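Local structure of transcriptional regulator (Corynebacterium diphtheriae, 3LMM) at residues D28-Q32 with T92-I96; E44-R48 with N61-K67; A137-E142 with R161-W165; F110-D114 with D370-V374. The protein is of uncharacterised function but is probably a DNA-binding transcriptional regulator, combining a Schlafen-type AlbA_2 domain with a RecG-like region and C-terminal helix-turn-helix-class domains. One frame throughout, in Å; residues are numbered along the deposited sequence.

Contact 1 (D28-Q32 with T92-I96); sequences DGRVQ and TGRII
Two loops meet here through a single antiparallel-type beta bridge between Arg-30 and Arg-94. The first loop follows helix 10-24; the second lies in the Schlafen AlbA_2 region, after strand 82-86 and just beyond Asp-90, a ligand of the bound cobalt. The bridge rests on two backbone hydrogen bonds on either side of the Arg-30/Arg-94 pair, which is thus non-hydrogen-bonded. Ile-95 N donates to Gly-29 O at 2.8 Å with an almost straight N-H...O angle of 175°. Val-31 N donates to Gly-93 O, also at 2.8 Å. The CA atoms of the two arginines stand 3.9 Å apart, yet the touching backbones run 118° from each other, so the pairing does not continue as a regular ladder. CB of Arg-94 points away from the other loop, while Arg-30 sends CB against the Gly-93 carbonyl and its extended chain past Thr-92 O. Thr-92 OG1 accepts from Arg-94 N at 3.1 Å, an ST turn that ends on the bridged residue. Apolar packing completes the contact: the side chains of Val-31 and Ile-95 cross at about a right angle. With CG1 anti to the carbonyl carbon (chi1 -66°), Val-31 places that methyl 3.6 Å from Ile-95 CD1.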
loop_
_atom_site.group_PDB
_atom_site.type_symbol
_atom_site.label_atom_id
_atom_site.label_comp_id
_atom_site.label_asym_id
_atom_site.label_seq_id
_atom_site.Cartn_x
_atom_site.Cartn_y
_atom_site.Cartn_z
ATOM N N ASP A 28 31.103 -22.884 -20.546
ATOM C CA ASP A 28 30.490 -23.042 -21.865
ATOM C C ASP A 28 29.329 -22.074 -22.081
ATOM O O ASP A 28 28.375 -22.392 -22.787
ATOM C CB ASP A 28 29.996 -24.486 -22.047
ATOM C CG ASP A 28 31.117 -25.514 -21.941
ATOM O OD1 ASP A 28 31.848 -25.702 -22.941
ATOM O OD2 ASP A 28 31.270 -26.143 -20.863
ATOM N N GLY A 29 29.410 -20.897 -21.473
ATOM C CA GLY A 29 28.349 -19.920 -21.637
ATOM C C GLY A 29 27.074 -20.180 -20.848
ATOM O O GLY A 29 26.162 -19.349 -20.839
ATOM N N ARG A 30 26.987 -21.321 -20.175
ATOM C CA ARG A 30 25.783 -21.620 -19.402
ATOM C C ARG A 30 26.096 -22.148 -18.006
ATOM O O ARG A 30 27.243 -22.448 -17.684
ATOM C CB ARG A 30 24.920 -22.650 -20.127
ATOM C CG ARG A 30 25.525 -24.034 -20.157
ATOM C CD ARG A 30 24.468 -25.082 -20.419
ATOM N NE ARG A 30 25.025 -26.431 -20.345
ATOM C CZ ARG A 30 24.309 -27.542 -20.485
ATOM N NH1 ARG A 30 22.999 -27.464 -20.709
ATOM N NH2 ARG A 30 24.903 -28.728 -20.407
ATOM N N VAL A 31 25.058 -22.257 -17.184
ATOM C CA VAL A 31 25.210 -22.762 -15.834
ATOM C C VAL A 31 24.254 -23.926 -15.682
ATOM O O VAL A 31 23.314 -24.070 -16.472
ATOM C CB VAL A 31 24.883 -21.692 -14.797
ATOM C CG1 VAL A 31 25.910 -20.578 -14.867
ATOM C CG2 VAL A 31 23.504 -21.156 -15.046
ATOM N N GLN A 32 24.508 -24.774 -14.688
ATOM C CA GLN A 32 23.662 -25.940 -14.450
ATOM C C GLN A 32 23.198 -26.041 -13.006
ATOM O O GLN A 32 23.789 -25.456 -12.101
ATOM C CB GLN A 32 24.408 -27.222 -14.821
ATOM C CG GLN A 32 24.812 -27.331 -16.281
ATOM C CD GLN A 32 25.640 -28.574 -16.559
ATOM O OE1 GLN A 32 25.164 -29.703 -16.408
ATOM N NE2 GLN A 32 26.893 -28.370 -16.954
ATOM N N THR A 92 17.543 -23.559 -19.956
ATOM C CA THR A 92 18.827 -23.856 -20.552
ATOM C C THR A 92 19.935 -23.503 -19.565
ATOM O O THR A 92 20.809 -24.320 -19.261
ATOM C CB THR A 92 19.033 -23.052 -21.827
ATOM O OG1 THR A 92 19.188 -21.660 -21.510
ATOM C CG2 THR A 92 17.849 -23.218 -22.742
ATOM N N GLY A 93 19.884 -22.280 -19.054
ATOM C CA GLY A 93 20.898 -21.836 -18.122
ATOM C C GLY A 93 21.940 -20.967 -18.805
ATOM O O GLY A 93 22.958 -20.642 -18.206
ATOM N N ARG A 94 21.693 -20.579 -20.050
ATOM C CA ARG A 94 22.639 -19.741 -20.772
ATOM C C ARG A 94 22.756 -18.363 -20.149
ATOM O O ARG A 94 21.744 -17.735 -19.839
ATOM C CB ARG A 94 22.201 -19.607 -22.223
ATOM C CG ARG A 94 22.369 -20.873 -23.010
ATOM C CD ARG A 94 21.741 -20.776 -24.373
ATOM N NE ARG A 94 21.988 -21.995 -25.114
ATOM C CZ ARG A 94 21.367 -22.334 -26.234
ATOM N NH1 ARG A 94 21.673 -23.483 -26.832
ATOM N NH2 ARG A 94 20.441 -21.536 -26.746
ATOM N N ILE A 95 23.989 -17.893 -19.967
ATOM C CA ILE A 95 24.211 -16.568 -19.382
ATOM C C ILE A 95 23.919 -15.450 -20.393
ATOM O O ILE A 95 24.516 -15.410 -21.465
ATOM C CB ILE A 95 25.672 -16.397 -18.867
ATOM C CG1 ILE A 95 25.875 -17.185 -17.578
ATOM C CG2 ILE A 95 25.968 -14.935 -18.580
ATOM C CD1 ILE A 95 26.573 -18.510 -17.779
ATOM N N ILE A 96 23.005 -14.549 -20.036
ATOM C CA ILE A 96 22.636 -13.429 -20.891
ATOM C C ILE A 96 23.148 -12.155 -20.241
ATOM O O ILE A 96 23.796 -11.340 -20.887
ATOM C CB ILE A 96 21.104 -13.300 -21.043
ATOM C CG1 ILE A 96 20.475 -14.662 -21.343
ATOM C CG2 ILE A 96 20.774 -12.284 -22.118
ATOM C CD1 ILE A 96 20.999 -15.360 -22.580
#

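Contact 2 (E44-R48 with N61-K67); sequences EEAGR and NPEAADK
Ala-46 and Glu-45 pack against the first turn of helix 62-77, chiefly through small apolar groups. The methylene CG of Glu-45 lies 3.6 Å from Ala-64 CB, and the same methyl lies 3.8 Å from the carbonyl oxygen of Ala-46. One turn further on, Ala-46 CB meets the aliphatic part of Lys-67, 4.2 Å from CG, whereas the end of the lysine leads off elsewhere. Glu-63 is extended, with CG anti to its own N (chi1 -175°), and this carries OE2 alongside the backbone of Gly-47, 3.3 Å from CA. Asn-61 occupies the N-cap position and faces the 44-48 loop; its backbone O accepts from Ala-65 N at 3.0 Å and more weakly from Ala-64 N.

In the next shell, Glu-45 is held from its polar end. Thr-98 OG1 is hydrogen-bonded to its OE2, and Arg-48 NE forms a salt bridge to the same oxygen at 3.6 Å, which probably helps to position the carboxylate. Both segments belong to the Schlafen AlbA_2 region, where the contact packs the loop after strand 41-43, source of the cobalt ligands Asp-41 and Phe-42, on the start of helix 62-77. Arg-48 and Thr-98 meet the charge of Glu-45, the helix dipole may favour that of Glu-63, and close packing is left to the alanines and to methylene groups.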
loop_
_atom_site.group_PDB
_atom_site.type_symbol
_atom_site.label_atom_id
_atom_site.label_comp_id
_atom_site.label_asym_id
_atom_site.label_seq_id
_atom_site.Cartn_x
_atom_site.Cartn_y
_atom_site.Cartn_z
ATOM N N GLU A 44 15.411 -14.209 -17.287
ATOM C CA GLU A 44 16.064 -13.420 -18.302
ATOM C C GLU A 44 15.390 -12.058 -18.426
ATOM O O GLU A 44 14.189 -11.992 -18.670
ATOM C CB GLU A 44 15.942 -14.173 -19.606
ATOM C CG GLU A 44 16.410 -13.414 -20.780
ATOM C CD GLU A 44 16.227 -14.194 -22.045
ATOM O OE1 GLU A 44 16.526 -13.625 -23.118
ATOM O OE2 GLU A 44 15.781 -15.367 -21.968
ATOM N N GLU A 45 16.152 -10.978 -18.262
ATOM C CA GLU A 45 15.583 -9.635 -18.362
ATOM C C GLU A 45 14.747 -9.574 -19.624
ATOM O O GLU A 45 15.276 -9.651 -20.736
ATOM C CB GLU A 45 16.687 -8.579 -18.417
ATOM C CG GLU A 45 16.183 -7.148 -18.517
ATOM C CD GLU A 45 17.312 -6.132 -18.471
ATOM O OE1 GLU A 45 17.057 -4.939 -18.736
ATOM O OE2 GLU A 45 18.464 -6.511 -18.166
ATOM N N ALA A 46 13.438 -9.444 -19.450
ATOM C CA ALA A 46 12.527 -9.407 -20.586
ATOM C C ALA A 46 12.693 -8.160 -21.431
ATOM O O ALA A 46 13.267 -7.171 -20.978
ATOM C CB ALA A 46 11.086 -9.507 -20.099
ATOM N N GLY A 47 12.191 -8.232 -22.664
ATOM C CA GLY A 47 12.236 -7.105 -23.575
ATOM C C GLY A 47 13.562 -6.903 -24.261
ATOM O O GLY A 47 13.873 -5.811 -24.732
ATOM N N ARG A 48 14.359 -7.953 -24.329
ATOM C CA ARG A 48 15.652 -7.806 -24.960
ATOM C C ARG A 48 15.848 -8.847 -26.047
ATOM O O ARG A 48 16.769 -8.753 -26.858
ATOM C CB ARG A 48 16.742 -7.911 -23.907
ATOM C CG ARG A 48 17.760 -6.817 -24.020
ATOM C CD ARG A 48 17.988 -6.155 -22.688
ATOM N NE ARG A 48 18.623 -7.013 -21.688
ATOM C CZ ARG A 48 19.896 -7.396 -21.713
ATOM N NH1 ARG A 48 20.693 -7.013 -22.697
ATOM N NH2 ARG A 48 20.380 -8.132 -20.725
ATOM N N ASN A 61 14.599 -0.278 -17.097
ATOM C CA ASN A 61 13.729 -0.987 -18.032
ATOM C C ASN A 61 12.374 -1.366 -17.422
ATOM O O ASN A 61 12.174 -2.507 -17.002
ATOM C CB ASN A 61 14.437 -2.253 -18.515
ATOM C CG ASN A 61 13.594 -3.068 -19.468
ATOM O OD1 ASN A 61 14.018 -4.129 -19.925
ATOM N ND2 ASN A 61 12.394 -2.577 -19.778
ATOM N N PRO A 62 11.416 -0.424 -17.402
ATOM C CA PRO A 62 10.091 -0.695 -16.835
ATOM C C PRO A 62 9.421 -1.997 -17.261
ATOM O O PRO A 62 8.800 -2.661 -16.441
ATOM C CB PRO A 62 9.288 0.541 -17.234
ATOM C CG PRO A 62 9.934 0.954 -18.499
ATOM C CD PRO A 62 11.399 0.833 -18.164
ATOM N N GLU A 63 9.528 -2.369 -18.528
ATOM C CA GLU A 63 8.907 -3.610 -18.968
ATOM C C GLU A 63 9.505 -4.775 -18.188
ATOM O O GLU A 63 8.785 -5.648 -17.719
ATOM C CB GLU A 63 9.132 -3.835 -20.463
ATOM C CG GLU A 63 8.417 -5.064 -21.034
ATOM C CD GLU A 63 8.917 -5.445 -22.423
ATOM O OE1 GLU A 63 8.291 -6.320 -23.072
ATOM O OE2 GLU A 63 9.944 -4.873 -22.860
ATOM N N ALA A 64 10.825 -4.790 -18.049
ATOM C CA ALA A 64 11.481 -5.867 -17.318
ATOM C C ALA A 64 11.081 -5.823 -15.842
ATOM O O ALA A 64 10.862 -6.867 -15.216
ATOM C CB ALA A 64 12.987 -5.752 -17.455
ATOM N N ALA A 65 10.996 -4.614 -15.289
ATOM C CA ALA A 65 10.623 -4.448 -13.897
ATOM C C ALA A 65 9.274 -5.107 -13.645
ATOM O O ALA A 65 9.101 -5.798 -12.649
ATOM C CB ALA A 65 10.569 -2.984 -13.552
ATOM N N ASP A 66 8.323 -4.902 -14.550
ATOM C CA ASP A 66 7.003 -5.502 -14.404
ATOM C C ASP A 66 7.131 -7.018 -14.246
ATOM O O ASP A 66 6.802 -7.562 -13.196
ATOM C CB ASP A 66 6.125 -5.181 -15.622
ATOM C CG ASP A 66 5.312 -3.902 -15.452
ATOM O OD1 ASP A 66 4.681 -3.465 -16.448
ATOM O OD2 ASP A 66 5.287 -3.329 -14.335
ATOM N N LYS A 67 7.621 -7.693 -15.282
ATOM C CA LYS A 67 7.778 -9.150 -15.243
ATOM C C LYS A 67 8.501 -9.665 -13.982
ATOM O O LYS A 67 8.061 -10.635 -13.350
ATOM C CB LYS A 67 8.518 -9.632 -16.502
ATOM C CG LYS A 67 7.621 -9.926 -17.708
ATOM C CD LYS A 67 6.913 -8.679 -18.215
ATOM C CE LYS A 67 5.913 -8.986 -19.349
ATOM N NZ LYS A 67 4.680 -9.732 -18.917
#

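Contact 3 (A137-E142 with R161-W165); sequences AAEPIE and RAEWW
Pro-140 packs against two tryptophans of helix 161-171, and a salt bridge between Glu-142 and Arg-161 flanks them. Arg-161 NH1 donates to Glu-142 OE1 at 3.0 Å with an N-H...O angle of 167°; NH2 adds a weak bond to the same oxygen. The acceptor lies in the guanidinium plane, but the donor approaches from above the carboxylate plane, the two groups being strongly turned against each other. Each group also has a partner beyond the contact: Arg-161 NE pairs with Asp-361 OD1, and Glu-142 OE2 with Arg-364 NH2. The second oxygen of Asp-361 takes the indole N-H of Trp-165, so one carboxylate fixes both an arginine and a tryptophan. Trp-164 NE1 is satisfied by Asn-77 O, while Asn-77 OD1 accepts from Ile-141 N.

With both indole nitrogens engaged, the rings offer carbon surface to the loop. Pro-140 CD sits over one face of the Trp-164 six-membered ring, a CH-pi contact 3.7 Å from its centroid and 27° off the normal. The same carbon lies 3.4 Å from Trp-165 CZ2. Trp-164 in turn directs its CZ3 at the face of Trp-165, 3.2 Å above the plane. Having CG anti to the backbone N (chi1 -168°) swings Trp-164 toward the loop, where CH2 comes 3.4 Å from Glu-139 CA. The contact joins the loop after strand 128-134 to the start of helix 161-171, and meets a second region, the RecG-like one, through helix 357-365, which supplies Asp-361 and Arg-364 and packs on Glu-139.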
loop_
_atom_site.group_PDB
_atom_site.type_symbol
_atom_site.label_atom_id
_atom_site.label_comp_id
_atom_site.label_asym_id
_atom_site.label_seq_id
_atom_site.Cartn_x
_atom_site.Cartn_y
_atom_site.Cartn_z
ATOM N N ALA A 137 6.394 -13.973 2.324
ATOM C CA ALA A 137 5.556 -12.859 2.745
ATOM C C ALA A 137 4.697 -13.242 3.928
ATOM O O ALA A 137 4.274 -14.385 4.041
ATOM C CB ALA A 137 4.669 -12.418 1.594
ATOM N N ALA A 138 4.424 -12.292 4.813
ATOM C CA ALA A 138 3.596 -12.612 5.968
ATOM C C ALA A 138 2.119 -12.640 5.569
ATOM O O ALA A 138 1.258 -13.036 6.359
ATOM C CB ALA A 138 3.843 -11.608 7.090
ATOM N N GLU A 139 1.838 -12.219 4.336
ATOM C CA GLU A 139 0.472 -12.199 3.787
ATOM C C GLU A 139 0.582 -12.246 2.272
ATOM O O GLU A 139 1.612 -11.871 1.715
ATOM C CB GLU A 139 -0.265 -10.928 4.200
ATOM C CG GLU A 139 0.436 -9.662 3.803
ATOM C CD GLU A 139 -0.241 -8.424 4.343
ATOM O OE1 GLU A 139 -1.322 -8.065 3.832
ATOM O OE2 GLU A 139 0.309 -7.814 5.285
ATOM N N PRO A 140 -0.469 -12.710 1.586
ATOM C CA PRO A 140 -0.412 -12.779 0.124
ATOM C C PRO A 140 0.004 -11.485 -0.561
ATOM O O PRO A 140 -0.432 -10.393 -0.196
ATOM C CB PRO A 140 -1.819 -13.235 -0.267
ATOM C CG PRO A 140 -2.662 -12.842 0.905
ATOM C CD PRO A 140 -1.777 -13.149 2.086
ATOM N N ILE A 141 0.867 -11.627 -1.559
ATOM C CA ILE A 141 1.369 -10.491 -2.322
ATOM C C ILE A 141 0.791 -10.577 -3.728
ATOM O O ILE A 141 1.177 -11.452 -4.503
ATOM C CB ILE A 141 2.921 -10.523 -2.421
ATOM C CG1 ILE A 141 3.548 -10.646 -1.020
ATOM C CG2 ILE A 141 3.412 -9.275 -3.109
ATOM C CD1 ILE A 141 2.995 -9.643 0.011
ATOM N N GLU A 142 -0.141 -9.684 -4.052
ATOM C CA GLU A 142 -0.751 -9.673 -5.379
ATOM C C GLU A 142 0.193 -9.022 -6.378
ATOM O O GLU A 142 0.876 -8.058 -6.043
ATOM C CB GLU A 142 -2.081 -8.925 -5.332
ATOM C CG GLU A 142 -3.216 -9.799 -4.829
ATOM C CD GLU A 142 -4.296 -9.024 -4.091
ATOM O OE1 GLU A 142 -5.354 -9.631 -3.791
ATOM O OE2 GLU A 142 -4.083 -7.820 -3.807
ATOM N N ARG A 161 -6.908 -17.607 -1.600
ATOM C CA ARG A 161 -6.529 -17.234 -0.245
ATOM C C ARG A 161 -6.751 -18.384 0.730
ATOM O O ARG A 161 -5.944 -18.616 1.636
ATOM C CB ARG A 161 -7.327 -16.010 0.209
ATOM C CG ARG A 161 -6.784 -14.694 -0.301
ATOM C CD ARG A 161 -7.503 -13.537 0.350
ATOM N NE ARG A 161 -6.741 -12.310 0.226
ATOM C CZ ARG A 161 -6.452 -11.731 -0.930
ATOM N NH1 ARG A 161 -5.741 -10.616 -0.955
ATOM N NH2 ARG A 161 -6.875 -12.265 -2.063
ATOM N N ALA A 162 -7.855 -19.098 0.526
ATOM C CA ALA A 162 -8.241 -20.237 1.355
ATOM C C ALA A 162 -7.108 -21.240 1.522
ATOM O O ALA A 162 -6.801 -21.660 2.645
ATOM C CB ALA A 162 -9.446 -20.931 0.742
ATOM N N GLU A 163 -6.499 -21.627 0.399
ATOM C CA GLU A 163 -5.398 -22.586 0.415
ATOM C C GLU A 163 -4.141 -21.876 0.901
ATOM O O GLU A 163 -3.452 -22.369 1.787
ATOM C CB GLU A 163 -5.155 -23.180 -0.988
ATOM C CG GLU A 163 -4.519 -24.592 -0.996
ATOM C CD GLU A 163 -4.133 -25.083 -2.411
ATOM O OE1 GLU A 163 -4.907 -24.871 -3.380
ATOM O OE2 GLU A 163 -3.057 -25.713 -2.558
ATOM N N TRP A 164 -3.856 -20.701 0.353
ATOM C CA TRP A 164 -2.656 -20.000 0.770
ATOM C C TRP A 164 -2.464 -19.898 2.280
ATOM O O TRP A 164 -1.352 -20.107 2.791
ATOM C CB TRP A 164 -2.607 -18.590 0.223
ATOM C CG TRP A 164 -1.249 -18.002 0.419
ATOM C CD1 TRP A 164 -0.183 -18.152 -0.399
ATOM C CD2 TRP A 164 -0.808 -17.183 1.513
ATOM N NE1 TRP A 164 0.899 -17.475 0.104
ATOM C CE2 TRP A 164 0.543 -16.870 1.279
ATOM C CE3 TRP A 164 -1.426 -16.679 2.663
ATOM C CZ2 TRP A 164 1.295 -16.080 2.151
ATOM C CZ3 TRP A 164 -0.678 -15.892 3.530
ATOM C CH2 TRP A 164 0.669 -15.601 3.266
ATOM N N TRP A 165 -3.526 -19.554 2.998
ATOM C CA TRP A 165 -3.393 -19.408 4.432
ATOM C C TRP A 165 -3.193 -20.698 5.198
ATOM O O TRP A 165 -2.291 -20.773 6.033
ATOM C CB TRP A 165 -4.567 -18.624 5.004
ATOM C CG TRP A 165 -4.437 -17.168 4.724
ATOM C CD1 TRP A 165 -5.113 -16.453 3.781
ATOM C CD2 TRP A 165 -3.546 -16.246 5.361
ATOM N NE1 TRP A 165 -4.702 -15.142 3.791
ATOM C CE2 TRP A 165 -3.740 -14.987 4.752
ATOM C CE3 TRP A 165 -2.602 -16.360 6.387
ATOM C CZ2 TRP A 165 -3.022 -13.848 5.135
ATOM C CZ3 TRP A 165 -1.886 -15.229 6.772
ATOM C CH2 TRP A 165 -2.101 -13.987 6.145
#

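Contact 4 (F110-D114 with D370-V374); sequences FTRID and DKQGV
Lys-371 and Asp-114 bury the most surface here, and their side chains run antiparallel alongside one another. The lysine, kinked midway along its chain, brings NZ to the end of helix 102-113. There it makes a weak hydrogen bond to Arg-112 O at 3.1 Å, with Thr-111 O somewhat farther at 3.5 Å. Its salt bridge to Asp-114 is long, 3.9 Å between NZ and OD2; the stronger partner of that oxygen is Arg-352 NE.

A lysine ammonium near carbonyls at the C-terminal end of helix 102-113 is probably favoured by the helix dipole. Asp-114 is the first residue to leave helical backbone angles, and its positive phi (83°) turns the chain where its side chain faces the 370-374 segment. The contact thus spans two regions of the chain: the AlbA_2 region, and the RecG-like C-terminal region, met at the turn leading into helix 373-385.

Gln-372 adds a smaller patch. Its side chain lies across that of Asp-114, with CB 3.3 Å from Asp-114 OD1. The residue is poorly ordered; its end leads away, and the side chain also touches Arg-352.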
loop_
_atom_site.group_PDB
_atom_site.type_symbol
_atom_site.label_atom_id
_atom_site.label_comp_id
_atom_site.label_asym_id
_atom_site.label_seq_id
_atom_site.Cartn_x
_atom_site.Cartn_y
_atom_site.Cartn_z
ATOM N N PHE A 110 9.441 -2.600 -5.544
ATOM C CA PHE A 110 8.739 -2.165 -4.340
ATOM C C PHE A 110 7.519 -1.281 -4.623
ATOM O O PHE A 110 6.549 -1.300 -3.868
ATOM C CB PHE A 110 9.687 -1.398 -3.418
ATOM C CG PHE A 110 9.027 -0.886 -2.167
ATOM C CD1 PHE A 110 8.671 -1.764 -1.145
ATOM C CD2 PHE A 110 8.769 0.474 -2.006
ATOM C CE1 PHE A 110 8.072 -1.295 0.021
ATOM C CE2 PHE A 110 8.170 0.959 -0.848
ATOM C CZ PHE A 110 7.821 0.075 0.170
ATOM N N THR A 111 7.573 -0.507 -5.701
ATOM C CA THR A 111 6.464 0.371 -6.024
ATOM C C THR A 111 5.275 -0.361 -6.589
ATOM O O THR A 111 4.146 0.059 -6.380
ATOM C CB THR A 111 6.837 1.455 -7.053
ATOM O OG1 THR A 111 7.801 2.348 -6.493
ATOM C CG2 THR A 111 5.604 2.254 -7.460
ATOM N N ARG A 112 5.505 -1.450 -7.307
ATOM C CA ARG A 112 4.367 -2.145 -7.874
ATOM C C ARG A 112 3.946 -3.423 -7.172
ATOM O O ARG A 112 2.842 -3.910 -7.373
ATOM C CB ARG A 112 4.586 -2.397 -9.389
ATOM C CG ARG A 112 5.804 -3.243 -9.787
ATOM C CD ARG A 112 6.954 -2.400 -10.381
ATOM N NE ARG A 112 6.852 -2.103 -11.822
ATOM C CZ ARG A 112 7.634 -1.225 -12.466
ATOM N NH1 ARG A 112 7.478 -1.014 -13.767
ATOM N NH2 ARG A 112 8.569 -0.535 -11.812
ATOM N N ILE A 113 4.793 -3.951 -6.309
ATOM C CA ILE A 113 4.449 -5.204 -5.659
ATOM C C ILE A 113 4.317 -5.063 -4.132
ATOM O O ILE A 113 3.707 -5.906 -3.465
ATOM C CB ILE A 113 5.517 -6.236 -6.035
ATOM C CG1 ILE A 113 5.029 -7.642 -5.767
ATOM C CG2 ILE A 113 6.801 -5.962 -5.266
ATOM C CD1 ILE A 113 6.160 -8.674 -5.843
ATOM N N ASP A 114 4.878 -3.979 -3.597
ATOM C CA ASP A 114 4.837 -3.667 -2.170
ATOM C C ASP A 114 5.911 -4.375 -1.348
ATOM O O ASP A 114 5.809 -4.471 -0.120
ATOM C CB ASP A 114 3.470 -3.993 -1.577
ATOM C CG ASP A 114 2.778 -2.767 -1.034
ATOM O OD1 ASP A 114 1.727 -2.904 -0.362
ATOM O OD2 ASP A 114 3.287 -1.653 -1.294
ATOM N N ASP A 370 -7.093 -0.744 -0.238
ATOM C CA ASP A 370 -6.178 -0.836 -1.379
ATOM C C ASP A 370 -4.930 -1.600 -0.949
ATOM O O ASP A 370 -4.802 -1.947 0.222
ATOM C CB ASP A 370 -5.763 0.563 -1.830
ATOM C CG ASP A 370 -6.818 1.247 -2.675
ATOM O OD1 ASP A 370 -6.858 2.498 -2.660
ATOM O OD2 ASP A 370 -7.592 0.542 -3.369
ATOM N N LYS A 371 -4.012 -1.848 -1.885
ATOM C CA LYS A 371 -2.777 -2.561 -1.563
ATOM C C LYS A 371 -2.259 -2.158 -0.185
ATOM O O LYS A 371 -2.217 -2.984 0.723
ATOM C CB LYS A 371 -1.687 -2.292 -2.595
ATOM C CG LYS A 371 -1.650 -3.279 -3.753
ATOM C CD LYS A 371 -0.208 -3.449 -4.271
ATOM C CE LYS A 371 0.428 -2.109 -4.660
ATOM N NZ LYS A 371 1.886 -2.220 -4.917
ATOM N N GLN A 372 -1.854 -0.903 -0.022
ATOM C CA GLN A 372 -1.382 -0.447 1.284
ATOM C C GLN A 372 -0.977 1.006 1.244
ATOM O O GLN A 372 -1.711 1.884 1.702
ATOM C CB GLN A 372 -0.199 -1.296 1.779
ATOM C CG GLN A 372 0.412 -0.848 3.140
ATOM C CD GLN A 372 -0.499 -1.068 4.364
ATOM O OE1 GLN A 372 -0.840 -2.203 4.707
ATOM N NE2 GLN A 372 -0.883 0.027 5.025
ATOM N N GLY A 373 0.210 1.254 0.711
ATOM C CA GLY A 373 0.687 2.615 0.620
ATOM C C GLY A 373 -0.326 3.436 -0.148
ATOM O O GLY A 373 -0.506 4.628 0.112
ATOM N N VAL A 374 -0.999 2.792 -1.097
ATOM C CA VAL A 374 -1.997 3.480 -1.897
ATOM C C VAL A 374 -2.993 4.177 -0.974
ATOM O O VAL A 374 -3.387 5.315 -1.224
ATOM C CB VAL A 374 -2.753 2.500 -2.816
ATOM C CG1 VAL A 374 -3.646 3.274 -3.772
ATOM C CG2 VAL A 374 -1.769 1.642 -3.589
#

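How the contacts relate
From the N terminus, contact 1 closes the loop from residues 28-32 to 92-96, and contact 2, joining 44-48 to 61-67, is nested inside it. Contact 4 then opens at 110-114 and closes only at 370-374, with contact 3 nested within. The two nests follow in series and none of the loops cross. Contacts 1 and 2 touch through Ile-96 and Glu-44, contacts 2 and 4 through the Asp-66 to Arg-112 salt bridge, contacts 3 and 4 through Ile-141 and Ile-113. Contact 1 ties the loop after helix 10-24 to that after strand 82-86; contact 2 lies within the AlbA_2 region; contact 3 ties the loop after strand 128-134 to helix 161-171; contact 4 reaches the RecG-like region.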